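Protein Rv1364c/MT1410 (Mycobacterium tuberculosis, PDB 3KE6) probably acts as a multidomain regulator of sigma-factor signalling, joining a manganese-binding PP2C-type phosphatase domain to an RsbW-like anti-sigma-factor kinase domain. Local coordinates at residues Ala40-Val44 / Ser233-Glu237; Leu184-Leu190 / Asp247-Ala253; Ala301-Phe305 / Thr378-Thr382. All blocks are in the same frame, centred on the assembly; numbering follows the deposited sequence.

Contacts 1 and 2 adjoin in the phosphatase domain, their centres about 8 Å apart: contact 1 holds strand 36-43 and contact 2 strand 249-256, which are neighbours in one sheet. Contact 1 lays helix 227-241 over that sheet; contact 2 adds strand 182-186 and leads to a manganese ion. Along the chain their segments alternate, so the two interlock. Contact 3 follows in the kinase-like domain, its centre about 37 Å from that of contact 1 and about 40 Å from that of contact 2, across the centre of the chain. Strand 376-391, broken by a bulge or short loop, serves both domains: it carries one half of contact 3, then pairs in parallel with strand 36-43, tying the domains together.

Contact 1: residues Ala40-Val44 / Ser233-Glu237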
loop_
_atom_site.group_PDB
_atom_site.type_symbol
_atom_site.label_atom_id
_atom_site.label_comp_id
_atom_site.label_asym_id
_atom_site.label_seq_id
_atom_site.Cartn_x
_atom_site.Cartn_y
_atom_site.Cartn_z
ATOM N N ALA A 40 3.989 -4.279 -4.397
ATOM C CA ALA A 40 4.940 -3.507 -5.177
ATOM C C ALA A 40 6.256 -4.258 -5.337
ATOM O O ALA A 40 6.814 -4.771 -4.372
ATOM C CB ALA A 40 5.194 -2.164 -4.526
ATOM N N GLU A 41 6.755 -4.275 -6.569
ATOM C CA GLU A 41 8.013 -4.911 -6.910
ATOM C C GLU A 41 8.792 -4.032 -7.889
ATOM O O GLU A 41 8.196 -3.395 -8.761
ATOM C CB GLU A 41 7.727 -6.256 -7.544
ATOM C CG GLU A 41 8.923 -7.174 -7.591
ATOM C CD GLU A 41 8.531 -8.644 -7.547
ATOM O OE1 GLU A 41 7.738 -9.030 -6.651
ATOM O OE2 GLU A 41 9.040 -9.407 -8.398
ATOM N N TYR A 42 10.114 -3.991 -7.748
ATOM C CA TYR A 42 10.915 -3.164 -8.623
ATOM C C TYR A 42 12.361 -3.619 -8.784
ATOM O O TYR A 42 12.920 -4.295 -7.926
ATOM C CB TYR A 42 10.882 -1.721 -8.147
ATOM C CG TYR A 42 11.585 -1.461 -6.834
ATOM C CD1 TYR A 42 11.025 -1.864 -5.626
ATOM C CD2 TYR A 42 12.800 -0.795 -6.796
ATOM C CE1 TYR A 42 11.671 -1.623 -4.418
ATOM C CE2 TYR A 42 13.444 -0.543 -5.586
ATOM C CZ TYR A 42 12.874 -0.960 -4.406
ATOM O OH TYR A 42 13.516 -0.719 -3.211
ATOM N N LEU A 43 12.939 -3.239 -9.925
ATOM C CA LEU A 43 14.328 -3.492 -10.252
ATOM C C LEU A 43 14.948 -2.176 -10.701
ATOM O O LEU A 43 14.260 -1.297 -11.244
ATOM C CB LEU A 43 14.427 -4.503 -11.377
ATOM C CG LEU A 43 13.785 -5.865 -11.126
ATOM C CD1 LEU A 43 12.276 -5.791 -11.276
ATOM C CD2 LEU A 43 14.370 -6.904 -12.067
ATOM N N VAL A 44 16.249 -2.048 -10.475
ATOM C CA VAL A 44 16.977 -0.833 -10.808
ATOM C C VAL A 44 18.104 -1.184 -11.780
ATOM O O VAL A 44 18.975 -1.980 -11.442
ATOM C CB VAL A 44 17.520 -0.171 -9.518
ATOM C CG1 VAL A 44 18.720 0.691 -9.805
ATOM C CG2 VAL A 44 16.424 0.655 -8.843
ATOM N N SER A 233 4.208 -10.628 -8.197
ATOM C CA SER A 233 5.469 -11.346 -8.173
ATOM C C SER A 233 5.670 -12.201 -9.440
ATOM O O SER A 233 6.679 -12.061 -10.145
ATOM C CB SER A 233 5.516 -12.221 -6.913
ATOM O OG SER A 233 6.837 -12.550 -6.548
ATOM N N ASP A 234 4.702 -13.060 -9.750
ATOM C CA ASP A 234 4.894 -14.066 -10.803
ATOM C C ASP A 234 4.896 -13.479 -12.208
ATOM O O ASP A 234 5.676 -13.902 -13.065
ATOM C CB ASP A 234 3.854 -15.190 -10.695
ATOM C CG ASP A 234 4.046 -16.040 -9.458
ATOM O OD1 ASP A 234 5.210 -16.239 -9.050
ATOM O OD2 ASP A 234 3.039 -16.508 -8.889
ATOM N N THR A 235 4.013 -12.517 -12.443
ATOM C CA THR A 235 4.040 -11.754 -13.678
ATOM C C THR A 235 5.445 -11.253 -13.961
ATOM O O THR A 235 6.014 -11.543 -15.019
ATOM C CB THR A 235 3.112 -10.541 -13.600
ATOM O OG1 THR A 235 1.777 -10.946 -13.913
ATOM C CG2 THR A 235 3.549 -9.469 -14.571
ATOM N N LEU A 236 6.012 -10.524 -13.005
ATOM C CA LEU A 236 7.285 -9.837 -13.238
ATOM C C LEU A 236 8.466 -10.792 -13.454
ATOM O O LEU A 236 9.324 -10.537 -14.298
ATOM C CB LEU A 236 7.585 -8.849 -12.109
ATOM C CG LEU A 236 8.727 -7.858 -12.377
ATOM C CD1 LEU A 236 8.364 -6.463 -11.895
ATOM C CD2 LEU A 236 10.048 -8.335 -11.735
ATOM N N GLU A 237 8.479 -11.899 -12.715
ATOM C CA GLU A 237 9.600 -12.848 -12.746
ATOM C C GLU A 237 9.565 -13.812 -13.944
ATOM O O GLU A 237 10.615 -14.268 -14.393
ATOM C CB GLU A 237 9.690 -13.604 -11.411
ATOM C CG GLU A 237 10.048 -12.663 -10.235
ATOM C CD GLU A 237 9.643 -13.211 -8.867
ATOM O OE1 GLU A 237 10.058 -14.356 -8.537
ATOM O OE2 GLU A 237 8.920 -12.487 -8.127
#
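Glu-41 reaches from strand 36-43 to helix 227-241, where its carboxylate lies over Ser-233, Leu-236 and Glu-237. Its CG stands anti to the backbone N (chi1 -164°) and the chain continues extended, which carries the acid group across to the helix. There OE1 faces the CA of Ser-233 at 3.6 Å and OE2 approaches the CD2 methyl of Leu-236, also at 3.6 Å. The same OE2 lies 3.1 Å from OE2 of Glu-237, with the two side chains nearly at right angles and their carboxylate planes 37° apart. This is an approach of two like charges, with Arg-390 of strand 376-391 nearby: it touches Glu-41 and forms a long, weak ion pair with Glu-237. Within the helix, Ser-233 OG donates to Glu-237 OE2 over 2.6 Å, meeting it on the syn side. The bond holds the end of Glu-237 back along its helix, on the side of Glu-41.

Two residues on, Leu-43 supplies the apolar half. Its CD1 meets CD2 of Leu-236 at 3.4 Å, and the two side chains pass alongside one another, pointing opposite ways. Leu-236 also touches Val-249 and Leu-251 of the next strand, so its branched end spans two strands. Strand and helix segments run nearly parallel, their axes 20° apart and 9.5 Å from each other; the helix lies on one of the sheets of the alpha-beta-beta-alpha sandwich of PP2C-type phosphatases.

Contact 2: residues Leu184-Leu190 / Asp247-Ala253. With MN (manganese (II) ion), chain F.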
loop_
_atom_site.group_PDB
_atom_site.type_symbol
_atom_site.label_atom_id
_atom_site.label_comp_id
_atom_site.label_asym_id
_atom_site.label_seq_id
_atom_site.Cartn_x
_atom_site.Cartn_y
_atom_site.Cartn_z
ATOM N N LEU A 184 -2.902 -2.840 -12.519
ATOM C CA LEU A 184 -1.438 -2.897 -12.484
ATOM C C LEU A 184 -0.771 -1.664 -13.113
ATOM O O LEU A 184 -0.732 -1.503 -14.321
ATOM C CB LEU A 184 -0.948 -4.176 -13.175
ATOM C CG LEU A 184 -1.143 -5.520 -12.445
ATOM C CD1 LEU A 184 -2.615 -5.866 -12.173
ATOM C CD2 LEU A 184 -0.502 -6.657 -13.219
ATOM N N PHE A 185 -0.253 -0.796 -12.267
ATOM C CA PHE A 185 0.602 0.306 -12.686
ATOM C C PHE A 185 2.009 -0.254 -12.912
ATOM O O PHE A 185 2.503 -1.039 -12.094
ATOM C CB PHE A 185 0.651 1.385 -11.579
ATOM C CG PHE A 185 -0.566 2.292 -11.528
ATOM C CD1 PHE A 185 -0.417 3.666 -11.393
ATOM C CD2 PHE A 185 -1.853 1.780 -11.617
ATOM C CE1 PHE A 185 -1.530 4.509 -11.355
ATOM C CE2 PHE A 185 -2.960 2.618 -11.594
ATOM C CZ PHE A 185 -2.797 3.985 -11.463
ATOM N N TYR A 186 2.667 0.174 -13.981
ATOM C CA TYR A 186 4.016 -0.314 -14.319
ATOM C C TYR A 186 4.796 0.759 -15.094
ATOM O O TYR A 186 4.204 1.699 -15.626
ATOM C CB TYR A 186 3.916 -1.578 -15.189
ATOM C CG TYR A 186 3.174 -1.268 -16.437
ATOM C CD1 TYR A 186 3.835 -0.894 -17.588
ATOM C CD2 TYR A 186 1.797 -1.236 -16.434
ATOM C CE1 TYR A 186 3.131 -0.552 -18.734
ATOM C CE2 TYR A 186 1.082 -0.908 -17.566
ATOM C CZ TYR A 186 1.756 -0.562 -18.712
ATOM O OH TYR A 186 1.048 -0.220 -19.825
ATOM N N THR A 187 6.111 0.594 -15.187
ATOM C CA THR A 187 6.928 1.471 -16.008
ATOM C C THR A 187 7.285 0.756 -17.297
ATOM O O THR A 187 7.151 -0.467 -17.391
ATOM C CB THR A 187 8.214 1.941 -15.294
ATOM O OG1 THR A 187 8.858 0.831 -14.654
ATOM C CG2 THR A 187 7.884 3.018 -14.280
ATOM N N ASP A 188 7.755 1.532 -18.276
ATOM C CA ASP A 188 8.052 1.032 -19.612
ATOM C C ASP A 188 9.138 -0.041 -19.622
ATOM O O ASP A 188 9.270 -0.805 -20.590
ATOM C CB ASP A 188 8.399 2.194 -20.581
ATOM C CG ASP A 188 9.638 3.007 -20.160
ATOM O OD1 ASP A 188 10.354 2.639 -19.202
ATOM O OD2 ASP A 188 9.890 4.049 -20.803
ATOM N N GLY A 189 9.910 -0.104 -18.544
ATOM C CA GLY A 189 10.918 -1.145 -18.398
ATOM C C GLY A 189 10.318 -2.533 -18.426
ATOM O O GLY A 189 10.969 -3.483 -18.844
ATOM N N LEU A 190 9.071 -2.650 -17.988
ATOM C CA LEU A 190 8.407 -3.940 -17.928
ATOM C C LEU A 190 8.086 -4.473 -19.311
ATOM O O LEU A 190 8.174 -5.675 -19.550
ATOM C CB LEU A 190 7.131 -3.835 -17.094
ATOM C CG LEU A 190 6.462 -5.139 -16.662
ATOM C CD1 LEU A 190 7.429 -6.122 -15.987
ATOM C CD2 LEU A 190 5.316 -4.793 -15.745
ATOM N N ASP A 247 16.168 -1.318 -18.411
ATOM C CA ASP A 247 15.774 -0.011 -17.866
ATOM C C ASP A 247 15.442 -0.263 -16.388
ATOM O O ASP A 247 15.656 -1.366 -15.869
ATOM C CB ASP A 247 14.562 0.562 -18.656
ATOM C CG ASP A 247 14.290 2.061 -18.371
ATOM O OD1 ASP A 247 15.068 2.665 -17.600
ATOM O OD2 ASP A 247 13.283 2.653 -18.881
ATOM N N ASP A 248 14.949 0.752 -15.695
ATOM C CA ASP A 248 14.318 0.539 -14.409
ATOM C C ASP A 248 12.994 -0.174 -14.651
ATOM O O ASP A 248 12.381 0.015 -15.706
ATOM C CB ASP A 248 14.075 1.873 -13.712
ATOM C CG ASP A 248 15.357 2.591 -13.367
ATOM O OD1 ASP A 248 16.216 1.974 -12.711
ATOM O OD2 ASP A 248 15.505 3.770 -13.750
ATOM N N VAL A 249 12.571 -1.003 -13.696
ATOM C CA VAL A 249 11.278 -1.692 -13.776
ATOM C C VAL A 249 10.537 -1.575 -12.442
ATOM O O VAL A 249 11.098 -1.825 -11.364
ATOM C CB VAL A 249 11.401 -3.196 -14.166
ATOM C CG1 VAL A 249 10.008 -3.806 -14.422
ATOM C CG2 VAL A 249 12.263 -3.359 -15.398
ATOM N N THR A 250 9.276 -1.173 -12.532
ATOM C CA THR A 250 8.471 -0.919 -11.369
ATOM C C THR A 250 7.100 -1.413 -11.685
ATOM O O THR A 250 6.551 -1.079 -12.733
ATOM C CB THR A 250 8.408 0.592 -11.038
ATOM O OG1 THR A 250 9.728 1.152 -11.087
ATOM C CG2 THR A 250 7.808 0.814 -9.651
ATOM N N LEU A 251 6.570 -2.246 -10.798
ATOM C CA LEU A 251 5.218 -2.766 -10.934
ATOM C C LEU A 251 4.493 -2.575 -9.596
ATOM O O LEU A 251 5.004 -2.927 -8.535
ATOM C CB LEU A 251 5.258 -4.227 -11.363
ATOM C CG LEU A 251 3.938 -4.987 -11.390
ATOM C CD1 LEU A 251 2.930 -4.336 -12.316
ATOM C CD2 LEU A 251 4.218 -6.409 -11.804
ATOM N N LEU A 252 3.326 -1.951 -9.658
ATOM C CA LEU A 252 2.577 -1.608 -8.463
ATOM C C LEU A 252 1.170 -2.069 -8.700
ATOM O O LEU A 252 0.500 -1.549 -9.587
ATOM C CB LEU A 252 2.609 -0.104 -8.221
ATOM C CG LEU A 252 1.686 0.381 -7.112
ATOM C CD1 LEU A 252 2.208 -0.082 -5.722
ATOM C CD2 LEU A 252 1.571 1.880 -7.205
ATOM N N ALA A 253 0.734 -3.064 -7.932
ATOM C CA ALA A 253 -0.528 -3.744 -8.202
ATOM C C ALA A 253 -1.430 -3.590 -7.012
ATOM O O ALA A 253 -0.971 -3.600 -5.866
ATOM C CB ALA A 253 -0.288 -5.198 -8.473
HETATM MN MN MN F . 11.958 4.029 -18.562
HETATM O O HOH W 1 12.244 4.815 -20.603
HETATM O O HOH W 2 13.973 4.772 -18.021
HETATM O O HOH W 3 11.935 2.789 -16.725
#
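Phe-185 and Leu-252 form the hydrogen-bonded pair of an antiparallel ladder in the PP2C-type phosphatase domain, a ladder that ends at a manganese site. Leu-252 N gives the straighter bond, 2.7 Å to Phe-185 O with an N-H...O angle of 169°; in return Phe-185 N reaches Leu-252 O at 2.9 Å, bent to 138°. Two residues on, Thr-187 N donates to Thr-250 O over 3.0 Å. Thr-187 then takes over the acceptor role with its side chain: OG1, placed between the backbone N and the carbonyl carbon (chi1 46°), receives a weak bond from Thr-250 N at 2.9 Å. Both threonine hydroxyls also bond to OD2 of Asp-54, which thus joins the two segments from outside. Tyr-186 is satisfied elsewhere, its OH by Pro-143 O and its carbonyl O by His-141 NE2.

CD1 of Leu-251 lies beside CB of both Leu-184 and Tyr-186. A type I turn from Thr-187 to Leu-190, closed by Leu-190 N on Thr-187 O, bends the chain beyond the strand. Gly-189 brings its CA to 3.3 Å from Asp-248 O in a C-H...O contact.

The turn delivers Asp-188 opposite Asp-247, and their carboxylates share the cation; Asp-71 and three waters complete six ligands. One of these waters donates to Asp-188 OD2 at 2.5 Å. Asp-248 takes no part in the coordination: its OD1 and OD2 accept the backbone N-H groups of Ala-45 and Gly-53. The manganese ion is bound by Asp-188 OD1 at 2.2 Å and by Asp-247 OD2 at 1.9 Å.

Contact 3: residues Ala301-Phe305 / Thr378-Thr382; sequences AISEF and TATLT
Ala-301 O accepts the helix bond from Phe-305 N at 3.0 Å and also lies 3.5 Å above the plane of the Phe-305 ring, offset toward its rim. The opposite face of that ring is turned to strand 376-391, where Ala-379 comes down on it: its CB sits 3.4 Å from the ring centroid and only 7° off the normal, a CH-pi contact over the middle of the ring. The Phe-305 ring is thus sandwiched between a carbonyl of its own helix and a methyl of the sheet. With CG anti to the carbonyl carbon (chi1 -70°), the ring extends across the gap between helix and strand, and its far end comes close to Thr-380 O, which approaches obliquely.

Leu-381 closes the other end of the contact. Its CG takes the position between backbone N and carbonyl carbon (chi1 65°), and CD2 enters between two helix residues, 3.5 Å from Ala-301 CB and 3.7 Å from Ile-302 CG1. The same CD2 also lies obliquely by the Phe-305 ring, linking the two halves of the interface. Leu-381 and Ile-302 cross at about a right angle.

No hydrogen bond joins the segments, which run antiparallel with their axes 9.5 Å apart. Strand 333-340 widens the floor, with Val-338 touching Phe-305 and Ala-336 touching Ile-302, while Met-360 and Ala-361 of helix 358-362 also meet the ring. A helix laid along a mixed sheet in this way is part of the two-layer alpha/beta sandwich of the histidine kinase-like (GHKL) ATPases, to which RsbW-type anti-sigma-factor kinases belong.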
loop_
_atom_site.group_PDB
_atom_site.type_symbol
_atom_site.label_atom_id
_atom_site.label_comp_id
_atom_site.label_asym_id
_atom_site.label_seq_id
_atom_site.Cartn_x
_atom_site.Cartn_y
_atom_site.Cartn_z
ATOM N N ALA A 301 1.246 -6.062 22.224
ATOM C CA ALA A 301 0.649 -4.936 22.988
ATOM C C ALA A 301 -0.665 -5.351 23.618
ATOM O O ALA A 301 -0.863 -5.227 24.813
ATOM C CB ALA A 301 0.440 -3.716 22.104
ATOM N N ILE A 302 -1.547 -5.885 22.806
ATOM C CA ILE A 302 -2.902 -6.167 23.254
ATOM C C ILE A 302 -2.912 -7.296 24.251
ATOM O O ILE A 302 -3.649 -7.226 25.238
ATOM C CB ILE A 302 -3.827 -6.444 22.051
ATOM C CG1 ILE A 302 -3.909 -5.157 21.206
ATOM C CG2 ILE A 302 -5.196 -6.892 22.487
ATOM C CD1 ILE A 302 -5.093 -5.114 20.282
ATOM N N SER A 303 -2.085 -8.313 24.020
ATOM C CA SER A 303 -1.953 -9.403 24.958
ATOM C C SER A 303 -1.556 -8.852 26.328
ATOM O O SER A 303 -2.083 -9.259 27.351
ATOM C CB SER A 303 -0.905 -10.395 24.445
ATOM O OG SER A 303 -0.783 -11.529 25.304
ATOM N N GLU A 304 -0.646 -7.887 26.353
ATOM C CA GLU A 304 -0.185 -7.358 27.627
ATOM C C GLU A 304 -1.272 -6.515 28.302
ATOM O O GLU A 304 -1.425 -6.561 29.540
ATOM C CB GLU A 304 1.147 -6.608 27.482
ATOM C CG GLU A 304 2.388 -7.534 27.476
ATOM C CD GLU A 304 2.537 -8.397 28.746
ATOM O OE1 GLU A 304 3.003 -7.864 29.787
ATOM O OE2 GLU A 304 2.218 -9.619 28.704
ATOM N N PHE A 305 -2.055 -5.799 27.501
ATOM C CA PHE A 305 -3.176 -5.036 28.031
ATOM C C PHE A 305 -4.177 -5.963 28.689
ATOM O O PHE A 305 -4.705 -5.658 29.745
ATOM C CB PHE A 305 -3.911 -4.285 26.925
ATOM C CG PHE A 305 -3.154 -3.129 26.332
ATOM C CD1 PHE A 305 -2.104 -2.537 26.984
ATOM C CD2 PHE A 305 -3.556 -2.603 25.087
ATOM C CE1 PHE A 305 -1.439 -1.454 26.410
ATOM C CE2 PHE A 305 -2.896 -1.519 24.498
ATOM C CZ PHE A 305 -1.836 -0.943 25.161
ATOM N N THR A 378 -9.016 2.051 30.252
ATOM C CA THR A 378 -8.914 1.846 28.789
ATOM C C THR A 378 -7.459 1.989 28.323
ATOM O O THR A 378 -6.787 2.973 28.616
ATOM C CB THR A 378 -9.745 2.892 28.029
ATOM O OG1 THR A 378 -11.121 2.830 28.452
ATOM C CG2 THR A 378 -9.649 2.679 26.547
ATOM N N ALA A 379 -6.984 0.990 27.600
ATOM C CA ALA A 379 -5.648 1.000 26.985
ATOM C C ALA A 379 -5.864 0.986 25.495
ATOM O O ALA A 379 -6.624 0.179 25.021
ATOM C CB ALA A 379 -4.858 -0.206 27.400
ATOM N N THR A 380 -5.238 1.898 24.764
ATOM C CA THR A 380 -5.453 1.977 23.322
ATOM C C THR A 380 -4.149 1.885 22.571
ATOM O O THR A 380 -3.082 2.162 23.117
ATOM C CB THR A 380 -6.080 3.304 22.925
ATOM O OG1 THR A 380 -5.176 4.369 23.272
ATOM C CG2 THR A 380 -7.424 3.511 23.641
ATOM N N LEU A 381 -4.245 1.512 21.306
ATOM C CA LEU A 381 -3.095 1.594 20.422
ATOM C C LEU A 381 -3.472 1.990 19.028
ATOM O O LEU A 381 -4.567 1.715 18.578
ATOM C CB LEU A 381 -2.323 0.294 20.415
ATOM C CG LEU A 381 -2.941 -0.977 19.873
ATOM C CD1 LEU A 381 -3.136 -0.907 18.329
ATOM C CD2 LEU A 381 -2.020 -2.148 20.240
ATOM N N THR A 382 -2.580 2.718 18.380
ATOM C CA THR A 382 -2.707 3.007 16.967
ATOM C C THR A 382 -1.395 2.580 16.336
ATOM O O THR A 382 -0.326 3.065 16.740
ATOM C CB THR A 382 -2.907 4.473 16.713
ATOM O OG1 THR A 382 -3.954 4.964 17.541
ATOM C CG2 THR A 382 -3.260 4.709 15.294
#